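PDB 6KD0: vibralactone Cyclase from Boreostereum vibrans, which catalyses, as a member of the alpha/beta hydrolase family, the cyclization that forms the fused bicyclic beta-lactone of vibralactone. Local coordinates for residues A[244-249]-A[257-262]; A[206-211]-A[313-318]; A[95-100]-A[154-159]. All coordinates share one frame; numbering follows the deposited sequence.

Interaction 1. Residues A[244-249]-A[257-262]; sequences WFNELA and PSFSPL
The phenyl ring of F259 reaches across to helix 239-249 and with its rim meets N246 and A249, three residues apart on the helix. Its CE1 lies 3.7 Å from A249 CB, an apolar touch made close to the plane of the ring. The neighbouring corner, CZ, comes 3.7 Å from N246 OD1, and that oxygen also lies at the edge, in the plane of the ring. With CG anti to the backbone N (chi1 -177°), F259 extends from the loop straight at the helix, although even the nearest alpha carbons, those of A249 and F259, are 8.9 Å apart. The N246 side chain crosses the ring at about a right angle, its amide plane turned 75° from that of the phenyl group. W106 borders the contact: its ring meets that of F259 with planes at about 45°, and N246 packs on it too. S260 OG, on the same loop as F259, hydrogen-bonds to P254 O and H213 N. All three touching residues are buried. An amide oxygen set against the C-H rim of an aromatic ring faces its weakly positive edge, so the contact is probably mildly favourable electrostatically as well as apolar.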
# COMPACT_ATOMS: atom_id res chain seq x y z
N TRP A 244 -8.28 -6.81 -15.80
CA TRP A 244 -8.04 -8.23 -15.55
C TRP A 244 -7.91 -8.51 -14.05
O TRP A 244 -8.46 -9.51 -13.56
CB TRP A 244 -6.80 -8.69 -16.33
CG TRP A 244 -6.45 -10.15 -16.22
CD1 TRP A 244 -7.15 -11.21 -16.72
CD2 TRP A 244 -5.28 -10.70 -15.61
NE1 TRP A 244 -6.49 -12.39 -16.44
CE2 TRP A 244 -5.34 -12.10 -15.76
CE3 TRP A 244 -4.19 -10.14 -14.94
CZ2 TRP A 244 -4.35 -12.95 -15.28
CZ3 TRP A 244 -3.20 -10.98 -14.46
CH2 TRP A 244 -3.29 -12.37 -14.63
N PHE A 245 -7.19 -7.66 -13.31
CA PHE A 245 -7.06 -7.86 -11.87
C PHE A 245 -8.42 -7.72 -11.17
O PHE A 245 -8.71 -8.46 -10.21
CB PHE A 245 -6.03 -6.89 -11.28
CG PHE A 245 -4.59 -7.30 -11.52
CD1 PHE A 245 -4.08 -8.48 -11.00
CD2 PHE A 245 -3.74 -6.47 -12.25
CE1 PHE A 245 -2.74 -8.84 -11.23
CE2 PHE A 245 -2.41 -6.83 -12.48
CZ PHE A 245 -1.92 -8.02 -11.98
N ASN A 246 -9.25 -6.77 -11.62
CA ASN A 246 -10.61 -6.66 -11.08
C ASN A 246 -11.40 -7.94 -11.33
O ASN A 246 -12.14 -8.41 -10.46
CB ASN A 246 -11.35 -5.47 -11.70
CG ASN A 246 -10.78 -4.13 -11.27
OD1 ASN A 246 -10.30 -3.98 -10.17
ND2 ASN A 246 -10.88 -3.14 -12.15
N GLU A 247 -11.27 -8.50 -12.53
CA GLU A 247 -11.95 -9.75 -12.86
C GLU A 247 -11.46 -10.92 -12.00
O GLU A 247 -12.25 -11.73 -11.53
CB GLU A 247 -11.76 -10.05 -14.35
CG GLU A 247 -12.41 -11.36 -14.77
CD GLU A 247 -12.23 -11.63 -16.25
OE1 GLU A 247 -13.01 -12.45 -16.78
OE2 GLU A 247 -11.33 -11.04 -16.87
N LEU A 248 -10.14 -11.03 -11.81
CA LEU A 248 -9.60 -12.10 -10.97
C LEU A 248 -10.13 -11.99 -9.55
O LEU A 248 -10.38 -13.01 -8.88
CB LEU A 248 -8.07 -12.04 -10.96
CG LEU A 248 -7.27 -12.37 -12.22
CD1 LEU A 248 -5.79 -12.17 -11.92
CD2 LEU A 248 -7.53 -13.78 -12.69
N ALA A 249 -10.33 -10.76 -9.06
CA ALA A 249 -10.78 -10.60 -7.68
C ALA A 249 -12.23 -11.03 -7.50
O ALA A 249 -12.65 -11.38 -6.38
CB ALA A 249 -10.59 -9.15 -7.24
N PRO A 257 -18.60 -1.46 -0.59
CA PRO A 257 -17.35 -0.85 -0.10
C PRO A 257 -16.28 -1.87 0.27
O PRO A 257 -15.09 -1.50 0.29
CB PRO A 257 -17.79 -0.05 1.13
CG PRO A 257 -19.26 0.16 0.97
CD PRO A 257 -19.78 -1.03 0.19
N SER A 258 -16.65 -3.12 0.57
CA SER A 258 -15.65 -4.15 0.85
C SER A 258 -14.78 -4.47 -0.36
O SER A 258 -13.76 -5.14 -0.21
CB SER A 258 -16.29 -5.43 1.38
OG SER A 258 -16.95 -6.18 0.36
N PHE A 259 -15.17 -4.01 -1.56
CA PHE A 259 -14.29 -4.05 -2.72
C PHE A 259 -13.85 -2.66 -3.17
O PHE A 259 -12.67 -2.46 -3.48
CB PHE A 259 -14.95 -4.78 -3.90
CG PHE A 259 -14.04 -4.91 -5.09
CD1 PHE A 259 -13.10 -5.92 -5.15
CD2 PHE A 259 -14.10 -3.99 -6.13
CE1 PHE A 259 -12.23 -6.02 -6.23
CE2 PHE A 259 -13.23 -4.08 -7.20
CZ PHE A 259 -12.30 -5.10 -7.26
N SER A 260 -14.78 -1.70 -3.22
CA SER A 260 -14.56 -0.36 -3.74
C SER A 260 -14.59 0.62 -2.58
O SER A 260 -15.65 1.16 -2.25
CB SER A 260 -15.65 0.00 -4.76
OG SER A 260 -15.61 -0.86 -5.86
N PRO A 261 -13.45 0.91 -1.95
CA PRO A 261 -13.47 1.77 -0.75
C PRO A 261 -13.95 3.19 -1.02
O PRO A 261 -14.36 3.87 -0.07
CB PRO A 261 -12.01 1.75 -0.27
CG PRO A 261 -11.21 1.34 -1.49
CD PRO A 261 -12.10 0.37 -2.21
N LEU A 262 -13.85 3.68 -2.26
CA LEU A 262 -14.44 4.96 -2.64
C LEU A 262 -15.90 5.07 -2.23
O LEU A 262 -16.39 6.17 -1.94
CB LEU A 262 -14.32 5.16 -4.15
CG LEU A 262 -14.68 6.54 -4.72
CD1 LEU A 262 -13.54 7.52 -4.45
CD2 LEU A 262 -14.96 6.44 -6.22

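Interaction 2. Residues A[206-211]-A[313-318]; sequences VQYPPT and FHMLFR
Y208 leads toward H314 from just beyond the end of strand 203-207. From its CB, chi1 of 42° sets CG between the backbone N and the carbonyl carbon, which aims the ring at H314. Along the ring, one face receives Q207 CB from its own segment, offset toward the rim. The phenol ring also meets the ring of H311. CZ comes 4.1 Å from H314 CE1. At the tip, OH lies 3.1 Å from H314 CE1, in the plane of the imidazole at its edge, and 4.2 Å from M315 CG, which itself sits over one face of the imidazole, offset toward the rim. Q207 approaches the same imidazole at about a right angle, its amide plane turned 82° from the ring. A water bridges the two: it accepts from Q207 NE2 at 3.3 Å and lies 2.9 Å from H314 NE2, in the ring plane. Q207 OE1 is instead taken by Q176 NE2. At the backbone of H314, its O accepts from R318 NE at 2.8 Å, from above the carbonyl plane. The phenol oxygen thus faces, in plane, the polarised C-H between the two imidazole nitrogens, and the water at NE2 would probably help to hold the ring's rotation.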
# COMPACT_ATOMS: atom_id res chain seq x y z
N VAL A 206 -0.89 5.57 1.91
CA VAL A 206 -1.12 4.67 0.79
C VAL A 206 -0.35 5.15 -0.43
O VAL A 206 -0.09 6.35 -0.61
CB VAL A 206 -2.62 4.48 0.45
CG1 VAL A 206 -3.36 3.88 1.64
CG2 VAL A 206 -3.24 5.79 0.04
N GLN A 207 0.03 4.20 -1.28
CA GLN A 207 0.72 4.51 -2.52
C GLN A 207 -0.12 3.98 -3.67
O GLN A 207 -0.37 2.78 -3.74
CB GLN A 207 2.12 3.89 -2.56
CG GLN A 207 2.97 4.16 -1.32
CD GLN A 207 4.20 3.26 -1.22
OE1 GLN A 207 4.11 2.06 -1.49
NE2 GLN A 207 5.33 3.82 -0.81
N TYR A 208 -0.55 4.89 -4.56
CA TYR A 208 -1.24 4.62 -5.82
C TYR A 208 -2.21 3.44 -5.76
O TYR A 208 -2.08 2.51 -6.55
CB TYR A 208 -0.19 4.42 -6.95
CG TYR A 208 1.06 3.59 -6.62
CD1 TYR A 208 1.03 2.20 -6.64
CD2 TYR A 208 2.29 4.20 -6.32
CE1 TYR A 208 2.16 1.44 -6.36
CE2 TYR A 208 3.42 3.44 -6.03
CZ TYR A 208 3.35 2.06 -6.05
OH TYR A 208 4.45 1.26 -5.76
N PRO A 209 -3.21 3.45 -4.87
CA PRO A 209 -4.16 2.30 -4.75
C PRO A 209 -5.27 2.36 -5.78
O PRO A 209 -5.68 3.46 -6.20
CB PRO A 209 -4.75 2.48 -3.34
CG PRO A 209 -4.76 4.00 -3.17
CD PRO A 209 -3.44 4.44 -3.79
N PRO A 210 -5.82 1.21 -6.19
CA PRO A 210 -7.17 1.23 -6.78
C PRO A 210 -8.16 1.59 -5.69
O PRO A 210 -7.95 1.29 -4.51
CB PRO A 210 -7.37 -0.21 -7.29
CG PRO A 210 -6.43 -1.05 -6.43
CD PRO A 210 -5.31 -0.16 -5.97
N THR A 211 -9.22 2.30 -6.08
CA THR A 211 -10.23 2.73 -5.11
C THR A 211 -11.65 2.37 -5.51
O THR A 211 -12.54 2.42 -4.64
CB THR A 211 -10.17 4.24 -4.88
OG1 THR A 211 -10.53 4.92 -6.09
CG2 THR A 211 -8.76 4.66 -4.47
N PHE A 313 6.96 2.17 -10.09
CA PHE A 313 8.29 2.29 -10.69
C PHE A 313 9.39 2.20 -9.65
O PHE A 313 10.51 1.78 -9.97
CB PHE A 313 8.42 3.61 -11.44
CG PHE A 313 8.82 4.76 -10.56
CD1 PHE A 313 7.88 5.41 -9.78
CD2 PHE A 313 10.15 5.16 -10.49
CE1 PHE A 313 8.26 6.46 -8.95
CE2 PHE A 313 10.53 6.20 -9.66
CZ PHE A 313 9.58 6.85 -8.89
N HIS A 314 9.11 2.57 -8.39
CA HIS A 314 10.15 2.52 -7.37
C HIS A 314 10.43 1.10 -6.89
O HIS A 314 11.49 0.88 -6.30
CB HIS A 314 9.80 3.45 -6.19
CG HIS A 314 8.91 2.85 -5.15
ND1 HIS A 314 7.58 2.57 -5.37
CD2 HIS A 314 9.14 2.53 -3.85
CE1 HIS A 314 7.04 2.09 -4.27
NE2 HIS A 314 7.97 2.05 -3.33
N MET A 315 9.54 0.15 -7.12
CA MET A 315 9.78 -1.25 -6.77
C MET A 315 10.54 -1.98 -7.85
O MET A 315 11.27 -2.94 -7.57
CB MET A 315 8.47 -1.99 -6.52
CG MET A 315 7.64 -1.43 -5.37
SD MET A 315 8.46 -1.55 -3.77
CE MET A 315 8.42 -3.33 -3.52
N LEU A 316 10.38 -1.55 -9.09
CA LEU A 316 11.07 -2.18 -10.20
C LEU A 316 12.36 -1.48 -10.58
O LEU A 316 13.21 -2.10 -11.23
CB LEU A 316 10.14 -2.25 -11.41
CG LEU A 316 9.25 -3.49 -11.42
CD1 LEU A 316 8.09 -3.39 -10.40
CD2 LEU A 316 8.74 -3.77 -12.81
N PHE A 317 12.54 -0.21 -10.20
CA PHE A 317 13.71 0.55 -10.61
C PHE A 317 14.29 1.31 -9.42
O PHE A 317 14.61 2.49 -9.52
CB PHE A 317 13.35 1.51 -11.74
CG PHE A 317 12.72 0.83 -12.92
CD1 PHE A 317 13.50 0.15 -13.84
CD2 PHE A 317 11.34 0.84 -13.10
CE1 PHE A 317 12.93 -0.49 -14.93
CE2 PHE A 317 10.75 0.20 -14.20
CZ PHE A 317 11.55 -0.47 -15.11
N ARG A 318 14.44 0.64 -8.28
CA ARG A 318 14.85 1.34 -7.06
C ARG A 318 16.20 2.03 -7.21
O ARG A 318 16.48 3.00 -6.50
CB ARG A 318 14.89 0.37 -5.87
CG ARG A 318 15.14 1.05 -4.51
CD ARG A 318 14.00 2.04 -4.18
NE ARG A 318 12.80 1.26 -3.88
CZ ARG A 318 12.50 0.79 -2.67
NH1 ARG A 318 13.29 1.06 -1.63
NH2 ARG A 318 11.41 0.05 -2.49
O HOH W 1 7.50 1.40 -0.55

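Interaction 3. Residues A[95-100]-A[154-159]; sequences YPLLYW and KWAAAN
Strand 97-100 and helix 154-158 run almost antiparallel, their axes 168° apart in direction and 9.9 Å from each other at closest approach. The nearest alpha carbons are those of Y99 and A156, 7.8 Å apart and bridged by side chains. L97 and Y99, alternate residues of the strand, both direct their side chains toward the helix, where A156 CB faces both. L97 CD1 touches both A156 CB, at 4.2 Å, and A156 O, at 3.7 Å. Y99 brings CD1 to 4.1 Å from A156 CB, which approaches the phenol ring obliquely. With CG anti to the backbone N, chi1 of -176° carries the phenol out from the strand toward and across the helix, and Y99 OH makes a weak hydrogen bond to V149 O, further back on helix 144-158. At the helix end, N159 ND2 donates to W155 O at 3.0 Å, and the same oxygen takes the backbone N of N159. L97 and Y99 also touch V130 on the neighbouring strand 128-132, while L98 touches helix 321-338 on the other face of the sheet. A central, largely parallel sheet with helices packed on both faces is the layered architecture of the alpha/beta hydrolase fold.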
# COMPACT_ATOMS: atom_id res chain seq x y z
N TYR A 95 7.43 0.39 21.27
CA TYR A 95 7.54 1.29 20.14
C TYR A 95 6.18 1.49 19.48
O TYR A 95 5.28 0.68 19.67
CB TYR A 95 8.52 0.73 19.11
CG TYR A 95 9.88 0.47 19.70
CD1 TYR A 95 10.83 1.48 19.78
CD2 TYR A 95 10.19 -0.78 20.22
CE1 TYR A 95 12.07 1.25 20.34
CE2 TYR A 95 11.44 -1.03 20.78
CZ TYR A 95 12.37 -0.01 20.83
OH TYR A 95 13.60 -0.28 21.39
N PRO A 96 6.02 2.56 18.70
CA PRO A 96 4.80 2.69 17.88
C PRO A 96 4.69 1.53 16.90
O PRO A 96 5.65 0.78 16.67
CB PRO A 96 4.97 4.03 17.16
CG PRO A 96 6.06 4.77 17.94
CD PRO A 96 6.93 3.71 18.52
N LEU A 97 3.50 1.40 16.32
CA LEU A 97 3.10 0.22 15.55
C LEU A 97 2.81 0.62 14.11
O LEU A 97 1.95 1.48 13.87
CB LEU A 97 1.84 -0.41 16.17
CG LEU A 97 1.61 -1.92 16.15
CD1 LEU A 97 0.12 -2.27 16.14
CD2 LEU A 97 2.34 -2.60 15.04
N LEU A 98 3.51 0.02 13.16
CA LEU A 98 3.26 0.21 11.73
C LEU A 98 2.75 -1.10 11.13
O LEU A 98 3.42 -2.12 11.22
CB LEU A 98 4.53 0.64 11.01
CG LEU A 98 4.43 0.70 9.48
CD1 LEU A 98 3.54 1.85 9.01
CD2 LEU A 98 5.82 0.79 8.85
N TYR A 99 1.57 -1.06 10.52
CA TYR A 99 0.97 -2.25 9.91
C TYR A 99 0.98 -2.06 8.40
O TYR A 99 0.31 -1.15 7.89
CB TYR A 99 -0.45 -2.45 10.44
CG TYR A 99 -1.13 -3.70 9.96
CD1 TYR A 99 -0.92 -4.91 10.62
CD2 TYR A 99 -2.03 -3.67 8.90
CE1 TYR A 99 -1.54 -6.07 10.22
CE2 TYR A 99 -2.66 -4.84 8.48
CZ TYR A 99 -2.41 -6.03 9.17
OH TYR A 99 -3.03 -7.20 8.80
N TRP A 100 1.74 -2.89 7.69
CA TRP A 100 2.06 -2.69 6.28
C TRP A 100 1.37 -3.74 5.43
O TRP A 100 1.45 -4.95 5.73
CB TRP A 100 3.58 -2.72 6.07
CG TRP A 100 3.93 -2.72 4.63
CD1 TRP A 100 4.04 -3.81 3.81
CD2 TRP A 100 4.13 -1.57 3.80
NE1 TRP A 100 4.33 -3.41 2.53
CE2 TRP A 100 4.40 -2.04 2.50
CE3 TRP A 100 4.15 -0.19 4.04
CZ2 TRP A 100 4.67 -1.18 1.43
CZ3 TRP A 100 4.41 0.67 2.97
CH2 TRP A 100 4.66 0.16 1.69
N LYS A 154 -6.39 -6.54 13.67
CA LYS A 154 -6.90 -6.79 15.01
C LYS A 154 -5.88 -7.54 15.84
O LYS A 154 -5.65 -7.20 17.02
CB LYS A 154 -8.21 -7.58 14.94
CG LYS A 154 -9.42 -6.78 14.48
CD LYS A 154 -10.68 -7.66 14.50
CE LYS A 154 -11.13 -7.95 15.92
NZ LYS A 154 -12.32 -8.86 15.97
N TRP A 155 -5.24 -8.55 15.25
CA TRP A 155 -4.23 -9.32 15.97
C TRP A 155 -3.09 -8.42 16.41
O TRP A 155 -2.65 -8.48 17.57
CB TRP A 155 -3.71 -10.45 15.09
CG TRP A 155 -2.68 -11.27 15.79
CD1 TRP A 155 -2.91 -12.37 16.57
CD2 TRP A 155 -1.26 -11.04 15.82
NE1 TRP A 155 -1.72 -12.85 17.07
CE2 TRP A 155 -0.69 -12.05 16.63
CE3 TRP A 155 -0.42 -10.09 15.24
CZ2 TRP A 155 0.68 -12.13 16.86
CZ3 TRP A 155 0.95 -10.17 15.48
CH2 TRP A 155 1.48 -11.18 16.28
N ALA A 156 -2.60 -7.57 15.51
CA ALA A 156 -1.46 -6.71 15.81
C ALA A 156 -1.81 -5.71 16.91
O ALA A 156 -0.99 -5.44 17.79
CB ALA A 156 -0.99 -5.97 14.56
N ALA A 157 -3.02 -5.14 16.86
CA ALA A 157 -3.46 -4.23 17.92
C ALA A 157 -3.53 -4.95 19.26
O ALA A 157 -3.02 -4.46 20.27
CB ALA A 157 -4.82 -3.61 17.57
N ALA A 158 -4.11 -6.14 19.28
CA ALA A 158 -4.36 -6.78 20.58
C ALA A 158 -3.10 -7.42 21.16
O ALA A 158 -2.98 -7.55 22.39
CB ALA A 158 -5.47 -7.81 20.44
N ASN A 159 -2.18 -7.85 20.31
CA ASN A 159 -1.01 -8.60 20.73
C ASN A 159 0.25 -7.77 20.61
O ASN A 159 1.35 -8.33 20.64
CB ASN A 159 -0.89 -9.88 19.91
CG ASN A 159 -2.03 -10.84 20.19
OD1 ASN A 159 -2.01 -11.57 21.18
ND2 ASN A 159 -3.05 -10.82 19.33

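In the fold
The three contacts sample one alpha/beta hydrolase fold from its sheet outward. Interactions 2 and 3 reach the same sheet, from strands 203-207 and 97-101, with strand 171-176 between them; their centres are 23 Å apart, yet they meet in a packing contact where W100 CH2 lies 3.7 Å from Q207 OE1. Interaction 1, nested in the chain between the segments of interaction 2, joins it directly: L262 N lies 3.0 Å from T211 O, a probable hydrogen bond, with centres about 17 Å apart. Interactions 1 and 3 stay separate, about 14 Å between nearest atoms. Interaction 2 touches the putative active site through Y208, which contacts residues of the probable S177-H311-D281 triad, whose serine sits on a likely nucleophile elbow.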